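Local coordinates for histidinol-phosphatase (Bordetella pertussis, PDB 3FVV), which probably removes the phosphate from histidinol phosphate to give histidinol, the direct precursor of histidine, as a magnesium-dependent hydrolase of the HAD-like superfamily, at residues A[4-10]-A[108-114]; A[13-17]-A[220-224]; A[19-24]-A[117-122]. All coordinates share one frame; numbering follows the deposited sequence.

Interaction 1. Residues A[4-10]-A[108-114]; sequences RRLALFD and GDLCALV
R5 keeps its CG beside the backbone N, and the one bend of the chain, at chi3 (-43°), turns its guanidinium side-on to the carboxylate of D109. R5 NE lies 3.1 Å from D109 OD1, close to the guanidinium plane but tilted from the carboxylate plane. R5 NH2 reaches D109 OD2 at 2.8 Å on the syn lone pair. The two planes are 54° apart, so the salt bridge is twisted. H104 of helix 95-106 also bonds D109 OD2.

R4 extends on the other side. Its CG is anti to the backbone N, and the straight chain carries R4 NE to the carbonyl O of G108 at 2.8 Å. This oxygen sits at the edge of the guanidinium, and NH2 adds a weak bond to it. L110 CB packs over one guanidinium face. G108, with positive phi, closes helix 95-106 in a Schellman motif.

Beyond these ends the segments form a parallel ladder, with the strands inclined by 22°. R5 O accepts from L110 N. A7 N donates to L110 O at 2.8 Å, and A7 O accepts from A112 N. F9 repeats the pattern with A112 and V114. This is the centre of the Rossmann-like HAD sheet, where strand 5-9 also pairs with strand 180-185. It delivers D10 to the head of the DxD motif, the place of the nucleophile in this family. D10 OD2 bonds T14 OG1, and D10 OD1 forms a salt bridge with K160.

On one sheet face L6 CD1 lies beside L110 CD2 at 3.7 Å, pointing the same way, and L8 CD2 meets A112 CB at 3.8 Å. On the other, C111 SG touches A7 CB at 3.9 Å, and C111 CB comes to the edge of the F9 ring at CE2. Helix 95-106 covers A7, F9 and C111.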
loop_
_atom_site.group_PDB
_atom_site.type_symbol
_atom_site.label_atom_id
_atom_site.label_comp_id
_atom_site.label_asym_id
_atom_site.label_seq_id
_atom_site.Cartn_x
_atom_site.Cartn_y
_atom_site.Cartn_z
ATOM N N ARG A 4 4.152 21.256 -13.208
ATOM C CA ARG A 4 4.117 19.843 -12.843
ATOM C C ARG A 4 2.965 19.450 -11.874
ATOM O O ARG A 4 2.499 20.253 -11.078
ATOM C CB ARG A 4 5.459 19.411 -12.281
ATOM C CG ARG A 4 5.633 17.923 -12.442
ATOM C CD ARG A 4 6.968 17.441 -11.969
ATOM N NE ARG A 4 7.182 16.090 -12.496
ATOM C CZ ARG A 4 8.233 15.313 -12.212
ATOM N NH1 ARG A 4 9.192 15.755 -11.375
ATOM N NH2 ARG A 4 8.320 14.095 -12.764
ATOM N N ARG A 5 2.476 18.225 -11.983
ATOM C CA ARG A 5 1.483 17.727 -11.037
ATOM C C ARG A 5 2.058 16.547 -10.255
ATOM O O ARG A 5 3.032 15.921 -10.680
ATOM C CB ARG A 5 0.192 17.384 -11.751
ATOM C CG ARG A 5 -0.210 18.581 -12.715
ATOM C CD ARG A 5 -1.345 18.259 -13.596
ATOM N NE ARG A 5 -1.192 16.906 -14.135
ATOM C CZ ARG A 5 -2.144 16.291 -14.827
ATOM N NH1 ARG A 5 -3.278 16.950 -15.112
ATOM N NH2 ARG A 5 -1.963 15.055 -15.277
ATOM N N LEU A 6 1.484 16.292 -9.094
ATOM C CA LEU A 6 1.871 15.141 -8.270
ATOM C C LEU A 6 0.731 14.125 -8.376
ATOM O O LEU A 6 -0.469 14.495 -8.295
ATOM C CB LEU A 6 2.029 15.567 -6.835
ATOM C CG LEU A 6 2.495 14.546 -5.812
ATOM C CD1 LEU A 6 3.885 14.119 -6.115
ATOM C CD2 LEU A 6 2.315 15.223 -4.427
ATOM N N ALA A 7 1.100 12.857 -8.527
ATOM C CA ALA A 7 0.111 11.818 -8.535
ATOM C C ALA A 7 0.450 10.705 -7.562
ATOM O O ALA A 7 1.439 9.969 -7.741
ATOM C CB ALA A 7 -0.028 11.245 -10.029
ATOM N N LEU A 8 -0.412 10.523 -6.576
ATOM C CA LEU A 8 -0.244 9.533 -5.544
ATOM C C LEU A 8 -1.315 8.451 -5.719
ATOM O O LEU A 8 -2.512 8.744 -5.913
ATOM C CB LEU A 8 -0.412 10.176 -4.158
ATOM C CG LEU A 8 0.517 11.402 -3.931
ATOM C CD1 LEU A 8 0.197 12.061 -2.543
ATOM C CD2 LEU A 8 1.984 11.076 -4.063
ATOM N N PHE A 9 -0.867 7.208 -5.586
ATOM C CA PHE A 9 -1.720 6.052 -5.674
ATOM C C PHE A 9 -1.689 5.187 -4.438
ATOM O O PHE A 9 -0.649 4.727 -4.024
ATOM C CB PHE A 9 -1.302 5.238 -6.886
ATOM C CG PHE A 9 -1.254 6.024 -8.122
ATOM C CD1 PHE A 9 -2.407 6.246 -8.853
ATOM C CD2 PHE A 9 -0.068 6.583 -8.543
ATOM C CE1 PHE A 9 -2.374 6.982 -9.992
ATOM C CE2 PHE A 9 -0.002 7.321 -9.702
ATOM C CZ PHE A 9 -1.155 7.499 -10.454
ATOM N N ASP A 10 -2.854 4.943 -3.877
ATOM C CA ASP A 10 -3.048 3.828 -2.938
ATOM C C ASP A 10 -2.858 2.498 -3.694
ATOM O O ASP A 10 -3.027 2.437 -4.896
ATOM C CB ASP A 10 -4.476 3.922 -2.352
ATOM C CG ASP A 10 -4.749 2.844 -1.267
ATOM O OD1 ASP A 10 -3.916 2.756 -0.304
ATOM O OD2 ASP A 10 -5.743 2.086 -1.386
ATOM N N GLY A 108 4.045 13.588 -17.449
ATOM C CA GLY A 108 5.165 14.152 -16.727
ATOM C C GLY A 108 4.929 14.233 -15.219
ATOM O O GLY A 108 5.687 14.855 -14.535
ATOM N N ASP A 109 3.859 13.664 -14.698
ATOM C CA ASP A 109 3.540 13.837 -13.284
ATOM C C ASP A 109 4.625 13.158 -12.450
ATOM O O ASP A 109 5.256 12.202 -12.915
ATOM C CB ASP A 109 2.141 13.313 -12.958
ATOM C CG ASP A 109 1.019 14.125 -13.670
ATOM O OD1 ASP A 109 1.381 15.206 -14.252
ATOM O OD2 ASP A 109 -0.195 13.695 -13.622
ATOM N N LEU A 110 4.899 13.686 -11.261
ATOM C CA LEU A 110 5.706 12.970 -10.265
ATOM C C LEU A 110 4.798 11.916 -9.605
ATOM O O LEU A 110 3.853 12.282 -8.969
ATOM C CB LEU A 110 6.261 13.928 -9.212
ATOM C CG LEU A 110 7.031 13.274 -8.057
ATOM C CD1 LEU A 110 8.190 12.442 -8.635
ATOM C CD2 LEU A 110 7.487 14.327 -6.976
ATOM N N CYS A 111 5.097 10.636 -9.751
ATOM C CA CYS A 111 4.195 9.538 -9.314
ATOM C C CYS A 111 4.815 8.682 -8.194
ATOM O O CYS A 111 5.978 8.335 -8.246
ATOM C CB CYS A 111 3.860 8.610 -10.481
ATOM S SG CYS A 111 3.000 9.463 -11.803
ATOM N N ALA A 112 3.976 8.340 -7.199
ATOM C CA ALA A 112 4.363 7.566 -6.034
ATOM C C ALA A 112 3.198 6.659 -5.645
ATOM O O ALA A 112 1.991 7.048 -5.725
ATOM C CB ALA A 112 4.699 8.498 -4.839
ATOM N N LEU A 113 3.575 5.467 -5.197
ATOM C CA LEU A 113 2.685 4.534 -4.552
ATOM C C LEU A 113 2.758 4.763 -3.033
ATOM O O LEU A 113 3.863 4.772 -2.449
ATOM C CB LEU A 113 3.062 3.106 -4.958
ATOM C CG LEU A 113 2.133 1.926 -4.701
ATOM C CD1 LEU A 113 0.859 1.946 -5.522
ATOM C CD2 LEU A 113 2.886 0.583 -4.980
ATOM N N VAL A 114 1.580 4.995 -2.424
ATOM C CA VAL A 114 1.497 5.280 -0.999
ATOM C C VAL A 114 0.617 4.247 -0.317
ATOM O O VAL A 114 -0.633 4.273 -0.472
ATOM C CB VAL A 114 0.934 6.717 -0.731
ATOM C CG1 VAL A 114 1.214 7.099 0.742
ATOM C CG2 VAL A 114 1.546 7.737 -1.696
HETATM O O HOH W 1 2.957 17.105 -14.677
#

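Interaction 2. Residues A[13-17]-A[220-224]; sequences HTLLP and VIDLF
The carbonyl O of T14 is met by two side chains of the C-terminal segment. F224 CZ comes to 3.3 Å from T14 O, and L223 CD1 comes to 3.5 Å from it. These are carbon contacts. No hydrogen bond joins the two segments directly.

The F224 ring enters the bend of residues 13-17 and lies against its backbone. At the ring edge, F224 CE1 is 3.7 Å from L15 O. F224 CZ is 3.4 Å from L16 C. P17 packs over one face, with its CB 3.9 Å from the F224 ring centroid and 20° off the normal. This is a CH-pi contact, set somewhat toward the rim. The side chains of P17 and F224 cross at about a right angle.

N204 ties the same two segments together from outside. Its ND2 donates to H13 O, and its OD1 accepts from F224 N. T14 is the threonine of the DxDxT pattern, the first HAD motif, and its OG1 bonds D10 OD2.

The loop leaves strand 5-9 and leads to helix 20-30. L15 and L223 pack on helix 95-106, while F224 follows strand 219-221, which pairs with strand 199-203 at one edge of the sheet.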
loop_
_atom_site.group_PDB
_atom_site.type_symbol
_atom_site.label_atom_id
_atom_site.label_comp_id
_atom_site.label_asym_id
_atom_site.label_seq_id
_atom_site.Cartn_x
_atom_site.Cartn_y
_atom_site.Cartn_z
ATOM N N HIS A 13 -6.702 -2.701 -3.220
ATOM C CA HIS A 13 -8.092 -2.447 -3.640
ATOM C C HIS A 13 -8.236 -1.191 -4.457
ATOM O O HIS A 13 -9.325 -0.870 -4.876
ATOM C CB HIS A 13 -9.034 -2.397 -2.453
ATOM C CG HIS A 13 -9.056 -3.677 -1.690
ATOM N ND1 HIS A 13 -9.538 -4.842 -2.235
ATOM C CD2 HIS A 13 -8.601 -3.995 -0.458
ATOM C CE1 HIS A 13 -9.411 -5.822 -1.358
ATOM N NE2 HIS A 13 -8.850 -5.335 -0.268
ATOM N N THR A 14 -7.143 -0.489 -4.713
ATOM C CA THR A 14 -7.159 0.700 -5.586
ATOM C C THR A 14 -6.518 0.313 -6.903
ATOM O O THR A 14 -7.165 0.313 -7.916
ATOM C CB THR A 14 -6.371 1.871 -4.925
ATOM O OG1 THR A 14 -7.103 2.302 -3.777
ATOM C CG2 THR A 14 -6.168 3.067 -5.896
ATOM N N LEU A 15 -5.236 -0.041 -6.880
ATOM C CA LEU A 15 -4.565 -0.472 -8.104
ATOM C C LEU A 15 -4.641 -1.981 -8.284
ATOM O O LEU A 15 -4.511 -2.441 -9.393
ATOM C CB LEU A 15 -3.126 0.050 -8.160
ATOM C CG LEU A 15 -2.893 1.561 -8.388
ATOM C CD1 LEU A 15 -1.412 1.814 -8.556
ATOM C CD2 LEU A 15 -3.687 2.083 -9.610
ATOM N N LEU A 16 -4.902 -2.757 -7.206
ATOM C CA LEU A 16 -5.007 -4.202 -7.303
ATOM C C LEU A 16 -6.365 -4.625 -6.720
ATOM O O LEU A 16 -6.824 -4.037 -5.740
ATOM C CB LEU A 16 -3.880 -4.906 -6.538
ATOM C CG LEU A 16 -2.434 -4.631 -6.925
ATOM C CD1 LEU A 16 -1.543 -5.280 -5.860
ATOM C CD2 LEU A 16 -2.197 -5.162 -8.276
ATOM N N PRO A 17 -7.014 -5.629 -7.331
ATOM C CA PRO A 17 -8.314 -6.064 -6.861
ATOM C C PRO A 17 -8.152 -7.012 -5.682
ATOM O O PRO A 17 -8.896 -7.913 -5.546
ATOM C CB PRO A 17 -8.899 -6.795 -8.079
ATOM C CG PRO A 17 -7.716 -7.301 -8.822
ATOM C CD PRO A 17 -6.629 -6.299 -8.588
ATOM N N VAL A 220 -15.124 9.697 -8.727
ATOM C CA VAL A 220 -15.238 8.275 -8.317
ATOM C C VAL A 220 -14.901 7.467 -9.526
ATOM O O VAL A 220 -15.329 7.810 -10.599
ATOM C CB VAL A 220 -16.657 7.894 -7.857
ATOM C CG1 VAL A 220 -16.796 6.395 -7.642
ATOM C CG2 VAL A 220 -17.023 8.642 -6.587
ATOM N N ILE A 221 -14.089 6.440 -9.389
ATOM C CA ILE A 221 -13.808 5.587 -10.499
ATOM C C ILE A 221 -13.872 4.163 -10.019
ATOM O O ILE A 221 -13.258 3.812 -9.030
ATOM C CB ILE A 221 -12.411 5.835 -11.094
ATOM C CG1 ILE A 221 -12.223 7.308 -11.456
ATOM C CG2 ILE A 221 -12.160 4.888 -12.325
ATOM C CD1 ILE A 221 -10.825 7.536 -12.037
ATOM N N ASP A 222 -14.611 3.335 -10.729
ATOM C CA ASP A 222 -14.717 1.933 -10.389
ATOM C C ASP A 222 -13.883 1.206 -11.401
ATOM O O ASP A 222 -14.349 0.815 -12.469
ATOM C CB ASP A 222 -16.174 1.505 -10.355
ATOM C CG ASP A 222 -16.863 1.932 -9.049
ATOM O OD1 ASP A 222 -16.392 1.557 -7.962
ATOM O OD2 ASP A 222 -17.791 2.727 -9.077
ATOM N N LEU A 223 -12.597 1.111 -11.109
ATOM C CA LEU A 223 -11.635 0.481 -12.056
ATOM C C LEU A 223 -11.910 -0.995 -12.290
ATOM O O LEU A 223 -11.620 -1.494 -13.355
ATOM C CB LEU A 223 -10.202 0.604 -11.551
ATOM C CG LEU A 223 -9.652 2.019 -11.509
ATOM C CD1 LEU A 223 -8.314 2.085 -10.734
ATOM C CD2 LEU A 223 -9.476 2.605 -12.930
ATOM N N PHE A 224 -12.373 -1.716 -11.286
ATOM C CA PHE A 224 -12.658 -3.137 -11.478
ATOM C C PHE A 224 -13.707 -3.627 -10.531
ATOM O O PHE A 224 -14.227 -4.736 -10.813
ATOM C CB PHE A 224 -11.404 -4.063 -11.390
ATOM C CG PHE A 224 -10.375 -3.630 -10.388
ATOM C CD1 PHE A 224 -9.137 -3.173 -10.813
ATOM C CD2 PHE A 224 -10.655 -3.606 -9.044
ATOM C CE1 PHE A 224 -8.178 -2.714 -9.915
ATOM C CE2 PHE A 224 -9.713 -3.126 -8.116
ATOM C CZ PHE A 224 -8.448 -2.683 -8.553
#

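Interaction 3. Residues A[19-24]-A[117-122]; sequences DSDYQW and TNSFVT
W24 leaves its helix with CG anti to the backbone N (chi1 172°), and this lays the indole against V121. From CB the first ring atom, W24 CG, is 3.8 Å from V121 CG2. CD1 and NE1 come nearer, with W24 CD1 at 3.4 Å from V121 CG2. V121 CG2 sits over one face of the W24 five-membered ring, 3.6 Å from its centroid and 22° off the normal, a CH-pi contact. NE1 also points to a water at the ring edge through a weak bond. The water also accepts from N118 ND2. W24 CZ2 meets F120 CE2 at 4.0 Å, and W24 lies at the edge of the phenyl. H81 and F84 of helix 74-89 pack on W24 too.

Two helix starts meet here. D19 is the N-cap of helix 20-30 and accepts from D21 N, with a weaker bond from Y22 N. N118 caps helix 119-128 through OD1, which takes V121 N. The first helix follows the first HAD motif. The second follows strand 110-115, whose end carries what is probably motif II of the family.

T117 OG1 is 3.2 Å from D21 CB, and T117 CG2 is 3.4 Å from S20 OG. The D21 and T117 side chains lie alongside each other, pointing opposite ways. Both hydroxyls, S20 OG and T117 OG1, bond the carboxylate of D12, one to each oxygen. A second water donates to D21 OD1 at 2.7 Å and accepts from N118 N and ND2. T117 also lies near a bound sulfate, probably from the crystallisation liquor.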
loop_
_atom_site.group_PDB
_atom_site.type_symbol
_atom_site.label_atom_id
_atom_site.label_comp_id
_atom_site.label_asym_id
_atom_site.label_seq_id
_atom_site.Cartn_x
_atom_site.Cartn_y
_atom_site.Cartn_z
ATOM N N ASP A 19 -6.073 -7.384 -1.446
ATOM C CA ASP A 19 -5.230 -6.841 -0.392
ATOM C C ASP A 19 -3.921 -7.610 -0.382
ATOM O O ASP A 19 -3.831 -8.781 0.056
ATOM C CB ASP A 19 -5.920 -6.970 0.993
ATOM C CG ASP A 19 -4.997 -6.557 2.129
ATOM O OD1 ASP A 19 -4.003 -5.863 1.896
ATOM O OD2 ASP A 19 -5.269 -6.928 3.263
ATOM N N SER A 20 -2.881 -6.928 -0.807
ATOM C CA SER A 20 -1.598 -7.548 -0.977
ATOM C C SER A 20 -1.009 -7.995 0.406
ATOM O O SER A 20 -0.281 -8.960 0.494
ATOM C CB SER A 20 -0.667 -6.634 -1.784
ATOM O OG SER A 20 -0.172 -5.512 -1.049
ATOM N N ASP A 21 -1.409 -7.347 1.482
ATOM C CA ASP A 21 -0.855 -7.635 2.830
ATOM C C ASP A 21 -1.362 -9.040 3.223
ATOM O O ASP A 21 -0.587 -9.957 3.432
ATOM C CB ASP A 21 -1.346 -6.541 3.786
ATOM C CG ASP A 21 -0.405 -6.255 4.941
ATOM O OD1 ASP A 21 0.774 -6.656 4.939
ATOM O OD2 ASP A 21 -0.898 -5.600 5.904
ATOM N N TYR A 22 -2.682 -9.195 3.250
ATOM C CA TYR A 22 -3.348 -10.467 3.562
ATOM C C TYR A 22 -2.954 -11.582 2.577
ATOM O O TYR A 22 -2.592 -12.684 2.994
ATOM C CB TYR A 22 -4.858 -10.295 3.599
ATOM C CG TYR A 22 -5.501 -11.620 3.968
ATOM C CD1 TYR A 22 -5.528 -12.055 5.297
ATOM C CD2 TYR A 22 -5.945 -12.490 2.982
ATOM C CE1 TYR A 22 -6.053 -13.322 5.651
ATOM C CE2 TYR A 22 -6.479 -13.741 3.305
ATOM C CZ TYR A 22 -6.529 -14.162 4.642
ATOM O OH TYR A 22 -7.031 -15.415 4.951
ATOM N N GLN A 23 -2.930 -11.292 1.279
ATOM C CA GLN A 23 -2.586 -12.344 0.277
ATOM C C GLN A 23 -1.135 -12.840 0.491
ATOM O O GLN A 23 -0.841 -14.033 0.398
ATOM C CB GLN A 23 -2.785 -11.846 -1.136
ATOM C CG GLN A 23 -4.199 -11.525 -1.445
ATOM C CD GLN A 23 -5.059 -12.778 -1.377
ATOM O OE1 GLN A 23 -4.600 -13.897 -1.677
ATOM N NE2 GLN A 23 -6.292 -12.596 -1.005
ATOM N N TRP A 24 -0.244 -11.937 0.849
ATOM C CA TRP A 24 1.103 -12.369 1.183
ATOM C C TRP A 24 1.157 -13.278 2.414
ATOM O O TRP A 24 1.850 -14.304 2.349
ATOM C CB TRP A 24 2.000 -11.145 1.332
ATOM C CG TRP A 24 3.397 -11.337 1.862
ATOM C CD1 TRP A 24 3.825 -10.871 3.059
ATOM C CD2 TRP A 24 4.522 -12.078 1.295
ATOM N NE1 TRP A 24 5.146 -11.192 3.242
ATOM C CE2 TRP A 24 5.598 -11.941 2.192
ATOM C CE3 TRP A 24 4.729 -12.775 0.129
ATOM C CZ2 TRP A 24 6.866 -12.462 1.950
ATOM C CZ3 TRP A 24 5.987 -13.301 -0.118
ATOM C CH2 TRP A 24 7.049 -13.126 0.786
ATOM N N THR A 117 0.878 -1.354 3.184
ATOM C CA THR A 117 1.502 -2.679 3.076
ATOM C C THR A 117 3.034 -2.463 2.989
ATOM O O THR A 117 3.506 -1.615 2.274
ATOM C CB THR A 117 0.883 -3.513 1.960
ATOM O OG1 THR A 117 -0.488 -3.815 2.292
ATOM C CG2 THR A 117 1.634 -4.869 1.747
ATOM N N ASN A 118 3.787 -3.227 3.767
ATOM C CA ASN A 118 5.214 -2.955 3.958
ATOM C C ASN A 118 6.046 -2.955 2.671
ATOM O O ASN A 118 5.732 -3.701 1.694
ATOM C CB ASN A 118 5.795 -3.875 5.049
ATOM C CG ASN A 118 6.074 -5.290 4.578
ATOM O OD1 ASN A 118 7.080 -5.514 3.904
ATOM N ND2 ASN A 118 5.263 -6.264 5.026
ATOM N N SER A 119 7.079 -2.092 2.671
ATOM C CA SER A 119 7.921 -1.881 1.517
ATOM C C SER A 119 8.670 -3.139 0.982
ATOM O O SER A 119 8.926 -3.225 -0.199
ATOM C CB SER A 119 8.905 -0.716 1.733
ATOM O OG SER A 119 9.765 -1.000 2.819
ATOM N N PHE A 120 8.947 -4.147 1.807
ATOM C CA PHE A 120 9.451 -5.384 1.272
ATOM C C PHE A 120 8.429 -6.035 0.315
ATOM O O PHE A 120 8.764 -6.499 -0.766
ATOM C CB PHE A 120 9.846 -6.413 2.362
ATOM C CG PHE A 120 10.273 -7.718 1.766
ATOM C CD1 PHE A 120 11.529 -7.853 1.203
ATOM C CD2 PHE A 120 9.381 -8.757 1.624
ATOM C CE1 PHE A 120 11.913 -9.049 0.574
ATOM C CE2 PHE A 120 9.770 -9.938 0.977
ATOM C CZ PHE A 120 11.022 -10.058 0.473
ATOM N N VAL A 121 7.193 -6.080 0.745
ATOM C CA VAL A 121 6.112 -6.649 -0.046
ATOM C C VAL A 121 5.749 -5.787 -1.240
ATOM O O VAL A 121 5.442 -6.320 -2.274
ATOM C CB VAL A 121 4.845 -6.943 0.859
ATOM C CG1 VAL A 121 3.615 -7.340 0.007
ATOM C CG2 VAL A 121 5.194 -8.025 1.891
ATOM N N THR A 122 5.849 -4.473 -1.143
ATOM C CA THR A 122 5.321 -3.609 -2.201
ATOM C C THR A 122 6.326 -2.997 -3.159
ATOM O O THR A 122 5.937 -2.501 -4.181
ATOM C CB THR A 122 4.457 -2.472 -1.610
ATOM O OG1 THR A 122 5.161 -1.833 -0.535
ATOM C CG2 THR A 122 3.113 -3.049 -1.069
HETATM O O HOH W 2 2.731 -5.018 5.827
HETATM O O HOH W 3 4.981 -9.117 5.545
#

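Overall arrangement
Along the chain, residues 4-10, 13-17 and 19-24 follow one another, and each meets a later segment. Interaction 1 pairs strand 5-9 with strand 110-115. Both strands then run into the helices of interaction 3, whose centre is about 20 Å from that of interaction 1. Interaction 2 joins the intervening loop to the modelled C-terminus. Its centre is about 16 Å from that of interaction 1 and 17 Å from that of interaction 3. L15 packs on F9 and L113, and H13 NE2 lies 3.6 Å from D19 CB. The contacts border the DxD loop, and a sulfate, probably from the crystallisation liquor, lies near D10 and T117, consistent with a phosphate site.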